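Long-range contacts in flagellar brake protein YcgR (Escherichia coli K-12, PDB 5Y6H), which acts as a c-di-GMP-dependent flagellar brake that slows the motor, its N-terminal domain, the part in this chain, being involved in FliG binding: residues L20-L30 with K42-L53; V65-I73 with F84-S92. All coordinates share one frame; numbering follows the deposited sequence.

Contact 1. Residues L20-L30 with K42-L53; sequences LRDLHKAAIPL and KLLAITPDKLVL
His-24 lies along residues 43-46 of the bulged strand 43-47. Its CB and CG lie 3.7 Å from Ile-46 CG2, while the far end of the ring, with the carbonyl oxygens of Leu-43 and Leu-44 at its edge, gives a weak hydrogen bond from NE2 to Leu-44 O (3.2 Å, N-H...O only 127°). The ring gets there because CG stands anti to the helical backbone nitrogen (chi1 171°). Beside it, Leu-43 CD2 comes within 3.5 Å of Leu-20 O and also touches Leu-23 CB, and Ile-46 CD1 comes to Leu-20 CB. Past the helix end, where Ala-27 takes positive phi, Leu-30 CD1 packs 3.7 Å from Leu-53 CD2, the two side chains crossing at about a right angle. Lys-42 bends at chi3 and chi4, bringing NZ to 3.5 Å from Ala-27 O.

Two waters join the backbones: one donates to both His-24 O and Leu-43 O (2.6 Å to the latter), the other donates to Ile-28 O and accepts from Leu-43 N. A classic beta bulge, Leu-44 and Ala-45 both facing Val-52, shapes the strand just where His-24 meets it. The axes of helix segment 20-26 and strand segment 43-47 run at 133° with a closest approach of 7.8 Å, as helix 13-26 lies on the antiparallel sheet. The contact is thus mainly packing, with Leu-20, Leu-30, Leu-43 and Ile-46 as its apolar part; its direct hydrogen bond is weak, and water links those four backbone atoms.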
# COMPACT_ATOMS: atom_id res chain seq x y z
N LEU A 20 1.07 -4.16 8.61
CA LEU A 20 0.46 -2.92 8.16
C LEU A 20 0.32 -1.92 9.31
O LEU A 20 0.48 -0.71 9.11
CB LEU A 20 -0.90 -3.21 7.53
CG LEU A 20 -0.88 -4.00 6.23
CD1 LEU A 20 -2.29 -4.36 5.79
CD2 LEU A 20 -0.16 -3.22 5.13
N ARG A 21 0.03 -2.42 10.52
CA ARG A 21 -0.02 -1.54 11.68
C ARG A 21 1.34 -0.89 11.94
O ARG A 21 1.41 0.31 12.24
CB ARG A 21 -0.47 -2.32 12.92
CG ARG A 21 -1.85 -2.95 12.81
CD ARG A 21 -2.90 -2.16 13.55
NE ARG A 21 -4.14 -2.92 13.72
CZ ARG A 21 -5.34 -2.36 13.79
NH1 ARG A 21 -5.46 -1.04 13.71
NH2 ARG A 21 -6.42 -3.11 13.95
N ASP A 22 2.42 -1.67 11.83
CA ASP A 22 3.76 -1.11 12.00
C ASP A 22 4.08 -0.10 10.90
O ASP A 22 4.71 0.93 11.15
CB ASP A 22 4.80 -2.23 12.00
CG ASP A 22 4.92 -2.92 13.35
OD1 ASP A 22 4.31 -2.46 14.33
OD2 ASP A 22 5.64 -3.94 13.42
N LEU A 23 3.65 -0.40 9.66
CA LEU A 23 3.89 0.51 8.54
C LEU A 23 3.18 1.84 8.74
O LEU A 23 3.75 2.91 8.48
CB LEU A 23 3.43 -0.16 7.24
CG LEU A 23 3.73 0.55 5.93
CD1 LEU A 23 5.22 0.83 5.78
CD2 LEU A 23 3.21 -0.27 4.76
N HIS A 24 1.92 1.79 9.18
CA HIS A 24 1.18 3.02 9.47
C HIS A 24 1.89 3.87 10.52
O HIS A 24 2.01 5.09 10.37
CB HIS A 24 -0.23 2.67 9.92
CG HIS A 24 -1.00 3.84 10.44
ND1 HIS A 24 -1.34 3.99 11.77
CD2 HIS A 24 -1.50 4.93 9.80
CE1 HIS A 24 -2.01 5.11 11.93
NE2 HIS A 24 -2.13 5.70 10.75
N LYS A 25 2.37 3.24 11.60
CA LYS A 25 3.02 3.99 12.66
C LYS A 25 4.38 4.54 12.23
O LYS A 25 4.75 5.66 12.61
CB LYS A 25 3.18 3.11 13.91
CG LYS A 25 3.46 3.89 15.17
CD LYS A 25 3.44 2.99 16.39
CE LYS A 25 3.29 3.78 17.67
NZ LYS A 25 1.99 4.50 17.73
N ALA A 26 5.13 3.77 11.45
CA ALA A 26 6.43 4.23 10.96
C ALA A 26 6.29 5.44 10.04
O ALA A 26 7.18 6.29 10.00
CB ALA A 26 7.16 3.10 10.24
N ALA A 27 5.18 5.52 9.30
CA ALA A 27 4.86 6.66 8.45
C ALA A 27 5.97 6.94 7.43
O ALA A 27 6.34 8.09 7.19
CB ALA A 27 4.58 7.91 9.29
N ILE A 28 6.49 5.88 6.82
CA ILE A 28 7.49 6.03 5.77
C ILE A 28 6.78 6.13 4.42
O ILE A 28 5.61 5.73 4.30
CB ILE A 28 8.50 4.87 5.79
CG1 ILE A 28 7.80 3.53 5.59
CG2 ILE A 28 9.31 4.90 7.07
CD1 ILE A 28 8.76 2.39 5.27
N PRO A 29 7.44 6.64 3.38
CA PRO A 29 6.77 6.75 2.08
C PRO A 29 6.48 5.39 1.47
O PRO A 29 7.18 4.40 1.71
CB PRO A 29 7.79 7.52 1.21
CG PRO A 29 8.74 8.13 2.17
CD PRO A 29 8.79 7.22 3.35
N LEU A 30 5.40 5.34 0.70
CA LEU A 30 5.05 4.17 -0.09
C LEU A 30 5.28 4.48 -1.56
O LEU A 30 5.23 5.65 -1.98
CB LEU A 30 3.58 3.78 0.10
CG LEU A 30 2.99 3.61 1.50
CD1 LEU A 30 1.55 3.14 1.39
CD2 LEU A 30 3.80 2.64 2.35
N LYS A 42 1.53 7.30 0.93
CA LYS A 42 1.73 7.06 2.34
C LYS A 42 0.48 6.40 2.95
O LYS A 42 -0.61 6.67 2.52
CB LYS A 42 2.03 8.37 3.05
CG LYS A 42 2.59 8.20 4.44
CD LYS A 42 2.71 9.52 5.16
CE LYS A 42 3.79 10.41 4.54
NZ LYS A 42 5.17 9.85 4.37
N LEU A 43 0.67 5.52 3.92
CA LEU A 43 -0.46 4.84 4.57
C LEU A 43 -1.02 5.78 5.63
O LEU A 43 -0.47 5.91 6.73
CB LEU A 43 -0.03 3.50 5.15
CG LEU A 43 -1.10 2.65 5.83
CD1 LEU A 43 -2.23 2.30 4.86
CD2 LEU A 43 -0.48 1.39 6.43
N LEU A 44 -2.14 6.42 5.30
CA LEU A 44 -2.73 7.44 6.17
C LEU A 44 -3.51 6.84 7.32
O LEU A 44 -3.50 7.38 8.44
CB LEU A 44 -3.64 8.36 5.36
CG LEU A 44 -2.95 9.25 4.32
CD1 LEU A 44 -3.97 10.06 3.54
CD2 LEU A 44 -1.94 10.17 4.99
N ALA A 45 -4.20 5.73 7.08
CA ALA A 45 -5.06 5.13 8.08
C ALA A 45 -5.18 3.64 7.83
O ALA A 45 -5.04 3.18 6.69
CB ALA A 45 -6.45 5.79 8.07
N ILE A 46 -5.44 2.89 8.90
CA ILE A 46 -5.50 1.44 8.83
C ILE A 46 -6.58 0.94 9.79
O ILE A 46 -6.68 1.41 10.93
CB ILE A 46 -4.13 0.79 9.14
CG1 ILE A 46 -4.21 -0.73 9.03
CG2 ILE A 46 -3.60 1.23 10.51
CD1 ILE A 46 -4.45 -1.23 7.61
N THR A 47 -7.42 0.01 9.31
CA THR A 47 -8.35 -0.75 10.13
C THR A 47 -8.27 -2.20 9.68
O THR A 47 -7.63 -2.48 8.65
CB THR A 47 -9.79 -0.22 10.00
OG1 THR A 47 -10.38 -0.74 8.80
CG2 THR A 47 -9.84 1.30 9.99
N PRO A 48 -8.86 -3.16 10.40
CA PRO A 48 -8.86 -4.54 9.90
C PRO A 48 -9.51 -4.70 8.54
O PRO A 48 -9.26 -5.71 7.86
CB PRO A 48 -9.63 -5.31 10.98
CG PRO A 48 -9.40 -4.52 12.22
CD PRO A 48 -9.40 -3.08 11.77
N ASP A 49 -10.31 -3.73 8.09
CA ASP A 49 -11.05 -3.86 6.85
C ASP A 49 -10.65 -2.88 5.76
O ASP A 49 -11.14 -3.00 4.64
CB ASP A 49 -12.56 -3.71 7.13
CG ASP A 49 -13.12 -4.85 7.95
OD1 ASP A 49 -14.04 -4.60 8.75
OD2 ASP A 49 -12.63 -5.99 7.81
N LYS A 50 -9.76 -1.92 6.04
CA LYS A 50 -9.49 -0.91 5.03
C LYS A 50 -8.11 -0.29 5.21
O LYS A 50 -7.60 -0.18 6.32
CB LYS A 50 -10.58 0.18 5.04
CG LYS A 50 -10.21 1.44 5.80
CD LYS A 50 -11.31 2.48 5.71
CE LYS A 50 -11.48 3.21 7.04
NZ LYS A 50 -12.46 4.33 6.93
N LEU A 51 -7.53 0.12 4.08
CA LEU A 51 -6.34 0.95 4.02
C LEU A 51 -6.70 2.26 3.34
O LEU A 51 -7.36 2.25 2.30
CB LEU A 51 -5.20 0.29 3.23
CG LEU A 51 -4.39 -0.90 3.76
CD1 LEU A 51 -5.27 -2.13 3.93
CD2 LEU A 51 -3.24 -1.20 2.80
N VAL A 52 -6.24 3.38 3.90
CA VAL A 52 -6.41 4.69 3.28
C VAL A 52 -5.04 5.18 2.85
O VAL A 52 -4.13 5.28 3.68
CB VAL A 52 -7.08 5.69 4.24
CG1 VAL A 52 -7.36 7.00 3.52
CG2 VAL A 52 -8.37 5.11 4.80
N LEU A 53 -4.88 5.49 1.56
CA LEU A 53 -3.60 5.86 0.98
C LEU A 53 -3.66 7.28 0.42
O LEU A 53 -4.66 7.68 -0.18
CB LEU A 53 -3.20 4.89 -0.13
CG LEU A 53 -3.22 3.40 0.23
CD1 LEU A 53 -3.10 2.53 -1.02
CD2 LEU A 53 -2.12 3.06 1.22
O HOH W 1 1.46 6.71 8.27
O HOH W 2 3.25 4.84 5.36

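Contact 2. Residues V65-I73 with F84-S92; sequences VLKAQHITI and FTVEQLQQS
The Phe-84 ring carries Ile-73 over one face: Ile-73 CB stands 4.0 Å from the ring centroid and 18° off its normal, a CH-pi contact, displaced toward the rim. Ile-73 CD1 adds a touch at Phe-84 CE1 (3.5 Å). Phe-84 CG sits between its backbone N and carbonyl carbon (chi1 59°), a placement that brings the ring back across its strand partner. The ring also packs on Leu-51 of strand 50-54. An alanine here would leave Ile-73 CB and CD1 without the ring surface and would probably open a gap toward Leu-51. The second flat group, the His-70 ring, lies side by side with Glu-87 and meets its CG obliquely at CD2, 4.0 Å away.

Behind these side chains, Ile-71/Val-86 and Ile-73/Phe-84 are antiparallel hydrogen-bonded pairs; the straightest bond is Ile-73 N to Phe-84 O, 2.7 Å at 177°. Thr-72 and Thr-85 form the non-hydrogen-bonded pair between them, their hydroxyls linked weakly on the other face of the sheet. Farther along, Leu-89 touches both Ile-71 CD1, with its CG, and Val-65 CG1, with its CD1, the latter tight at 3.5 Å. One water donates to Leu-66 O (2.8 Å) and Leu-89 O; another accepts from Leu-89 N and lies within hydrogen-bonding distance of Val-65 O and Ala-68 O.

The pairs belong to the hairpin of strands 71-77 and 80-86. Strand 30-34 flanks it through Leu-32, which touches Ile-71 and Ile-73, while Leu-89 also packs on Phe-100 of strand 97-102 and Val-65, from helix 59-67, on Trp-34.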
# COMPACT_ATOMS: atom_id res chain seq x y z
N VAL A 65 -3.99 5.35 -11.65
CA VAL A 65 -4.05 4.37 -10.57
C VAL A 65 -5.48 3.93 -10.21
O VAL A 65 -5.67 2.84 -9.68
CB VAL A 65 -3.36 4.89 -9.30
CG1 VAL A 65 -3.41 3.84 -8.20
CG2 VAL A 65 -1.92 5.29 -9.60
N LEU A 66 -6.46 4.78 -10.50
CA LEU A 66 -7.84 4.45 -10.19
C LEU A 66 -8.47 3.50 -11.20
O LEU A 66 -9.49 2.87 -10.90
CB LEU A 66 -8.67 5.73 -10.08
CG LEU A 66 -8.40 6.54 -8.81
CD1 LEU A 66 -8.85 7.99 -8.99
CD2 LEU A 66 -9.09 5.91 -7.61
N LYS A 67 -7.89 3.38 -12.40
CA LYS A 67 -8.39 2.45 -13.41
C LYS A 67 -7.48 1.25 -13.59
O LYS A 67 -7.81 0.36 -14.38
CB LYS A 67 -8.57 3.17 -14.75
CG LYS A 67 -7.27 3.42 -15.50
CD LYS A 67 -7.52 3.91 -16.92
CE LYS A 67 -6.23 3.94 -17.73
NZ LYS A 67 -6.49 3.99 -19.19
N ALA A 68 -6.36 1.19 -12.88
CA ALA A 68 -5.48 0.03 -12.95
C ALA A 68 -6.14 -1.18 -12.30
O ALA A 68 -6.94 -1.06 -11.36
CB ALA A 68 -4.14 0.33 -12.29
N GLN A 69 -5.81 -2.36 -12.81
CA GLN A 69 -6.43 -3.58 -12.31
C GLN A 69 -5.53 -4.37 -11.37
O GLN A 69 -5.99 -5.36 -10.78
CB GLN A 69 -6.88 -4.46 -13.48
CG GLN A 69 -7.88 -3.75 -14.34
CD GLN A 69 -7.95 -4.29 -15.72
OE1 GLN A 69 -8.89 -4.99 -16.07
NE2 GLN A 69 -6.95 -3.99 -16.54
N HIS A 70 -4.26 -3.98 -11.23
CA HIS A 70 -3.42 -4.48 -10.16
C HIS A 70 -2.43 -3.38 -9.80
O HIS A 70 -1.89 -2.71 -10.68
CB HIS A 70 -2.68 -5.76 -10.56
CG HIS A 70 -3.55 -6.98 -10.59
ND1 HIS A 70 -3.95 -7.58 -11.76
CD2 HIS A 70 -4.12 -7.69 -9.58
CE1 HIS A 70 -4.71 -8.62 -11.48
NE2 HIS A 70 -4.83 -8.71 -10.16
N ILE A 71 -2.22 -3.19 -8.50
CA ILE A 71 -1.35 -2.14 -7.99
C ILE A 71 -0.41 -2.76 -6.98
O ILE A 71 -0.86 -3.37 -6.00
CB ILE A 71 -2.15 -0.99 -7.33
CG1 ILE A 71 -3.13 -0.36 -8.33
CG2 ILE A 71 -1.20 0.06 -6.77
CD1 ILE A 71 -4.54 -0.90 -8.21
N THR A 72 0.90 -2.62 -7.21
CA THR A 72 1.92 -3.12 -6.30
C THR A 72 2.37 -2.00 -5.38
O THR A 72 2.71 -0.90 -5.84
CB THR A 72 3.12 -3.68 -7.07
OG1 THR A 72 2.70 -4.81 -7.84
CG2 THR A 72 4.22 -4.11 -6.12
N ILE A 73 2.37 -2.27 -4.07
CA ILE A 73 2.72 -1.28 -3.06
C ILE A 73 4.02 -1.71 -2.40
O ILE A 73 4.14 -2.85 -1.93
CB ILE A 73 1.58 -1.12 -2.04
CG1 ILE A 73 0.29 -0.71 -2.76
CG2 ILE A 73 1.97 -0.10 -0.98
CD1 ILE A 73 -0.91 -0.59 -1.88
N PHE A 84 3.30 -5.71 -1.33
CA PHE A 84 2.06 -6.44 -1.51
C PHE A 84 1.32 -5.84 -2.71
O PHE A 84 1.66 -4.76 -3.19
CB PHE A 84 1.19 -6.42 -0.24
CG PHE A 84 0.80 -5.04 0.23
CD1 PHE A 84 -0.44 -4.51 -0.08
CD2 PHE A 84 1.66 -4.30 1.03
CE1 PHE A 84 -0.81 -3.26 0.37
CE2 PHE A 84 1.30 -3.04 1.49
CZ PHE A 84 0.06 -2.52 1.15
N THR A 85 0.32 -6.58 -3.19
CA THR A 85 -0.44 -6.17 -4.36
C THR A 85 -1.92 -6.16 -4.01
O THR A 85 -2.42 -7.07 -3.33
CB THR A 85 -0.19 -7.12 -5.54
OG1 THR A 85 1.20 -7.10 -5.88
CG2 THR A 85 -1.00 -6.70 -6.76
N VAL A 86 -2.63 -5.13 -4.46
CA VAL A 86 -4.07 -5.04 -4.32
C VAL A 86 -4.69 -5.00 -5.71
O VAL A 86 -4.04 -4.63 -6.70
CB VAL A 86 -4.50 -3.81 -3.49
CG1 VAL A 86 -3.95 -3.90 -2.07
CG2 VAL A 86 -4.04 -2.54 -4.17
N GLU A 87 -5.96 -5.38 -5.79
CA GLU A 87 -6.62 -5.52 -7.08
C GLU A 87 -7.34 -4.26 -7.53
O GLU A 87 -7.61 -4.11 -8.72
CB GLU A 87 -7.61 -6.68 -7.04
CG GLU A 87 -6.97 -8.03 -6.75
CD GLU A 87 -7.93 -9.19 -6.96
OE1 GLU A 87 -8.99 -8.97 -7.59
OE2 GLU A 87 -7.62 -10.31 -6.50
N GLN A 88 -7.65 -3.35 -6.61
CA GLN A 88 -8.47 -2.19 -6.94
C GLN A 88 -8.28 -1.12 -5.88
O GLN A 88 -8.17 -1.42 -4.69
CB GLN A 88 -9.95 -2.59 -7.04
CG GLN A 88 -10.93 -1.44 -7.00
CD GLN A 88 -12.25 -1.78 -7.66
OE1 GLN A 88 -12.47 -2.91 -8.10
NE2 GLN A 88 -13.14 -0.80 -7.75
N LEU A 89 -8.21 0.13 -6.33
CA LEU A 89 -8.34 1.29 -5.46
C LEU A 89 -9.54 2.11 -5.90
O LEU A 89 -9.83 2.22 -7.09
CB LEU A 89 -7.09 2.18 -5.48
CG LEU A 89 -5.70 1.57 -5.42
CD1 LEU A 89 -4.66 2.66 -5.18
CD2 LEU A 89 -5.63 0.54 -4.33
N GLN A 90 -10.25 2.67 -4.93
CA GLN A 90 -11.33 3.61 -5.20
C GLN A 90 -10.98 4.95 -4.57
O GLN A 90 -10.10 5.06 -3.72
CB GLN A 90 -12.66 3.09 -4.66
CG GLN A 90 -13.28 1.99 -5.51
CD GLN A 90 -14.65 1.57 -5.02
OE1 GLN A 90 -15.23 2.21 -4.14
NE2 GLN A 90 -15.18 0.50 -5.59
N GLN A 91 -11.68 6.00 -5.02
CA GLN A 91 -11.44 7.32 -4.46
C GLN A 91 -12.34 7.54 -3.25
O GLN A 91 -13.52 7.19 -3.26
CB GLN A 91 -11.69 8.41 -5.50
CG GLN A 91 -11.46 9.82 -4.96
CD GLN A 91 -11.47 10.88 -6.03
OE1 GLN A 91 -11.48 10.57 -7.22
NE2 GLN A 91 -11.46 12.14 -5.62
N SER A 92 -11.76 8.12 -2.21
CA SER A 92 -12.50 8.43 -0.99
C SER A 92 -11.99 9.77 -0.47
O SER A 92 -11.39 10.57 -1.20
CB SER A 92 -12.37 7.30 0.03
OG SER A 92 -13.30 7.47 1.09
O HOH W 3 -7.62 0.75 -9.22
O HOH W 4 -11.69 3.36 -9.19

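Along the chain the contacts come in series: contact 1 closes with strand 50-54, helix 59-67 follows, and contact 2 opens at that helix's end. Their centres are 15 Å apart, on opposite sides of the chain's centre, yet both reach the same antiparallel sheet and their apolar side chains meet in the interior, where helix 13-26 and the sheet strands pack together. Leu-53 CD1 packs 3.9 Å from Ile-73 CD1, and Leu-20 CD2 lies 3.9 Å from Phe-84 CE2, while Leu-51 and Leu-30 also touch Phe-84 and Ile-73 respectively. The two contacts are so joined by direct apolar packing, consistent with one shared core in a single compact PilZN domain.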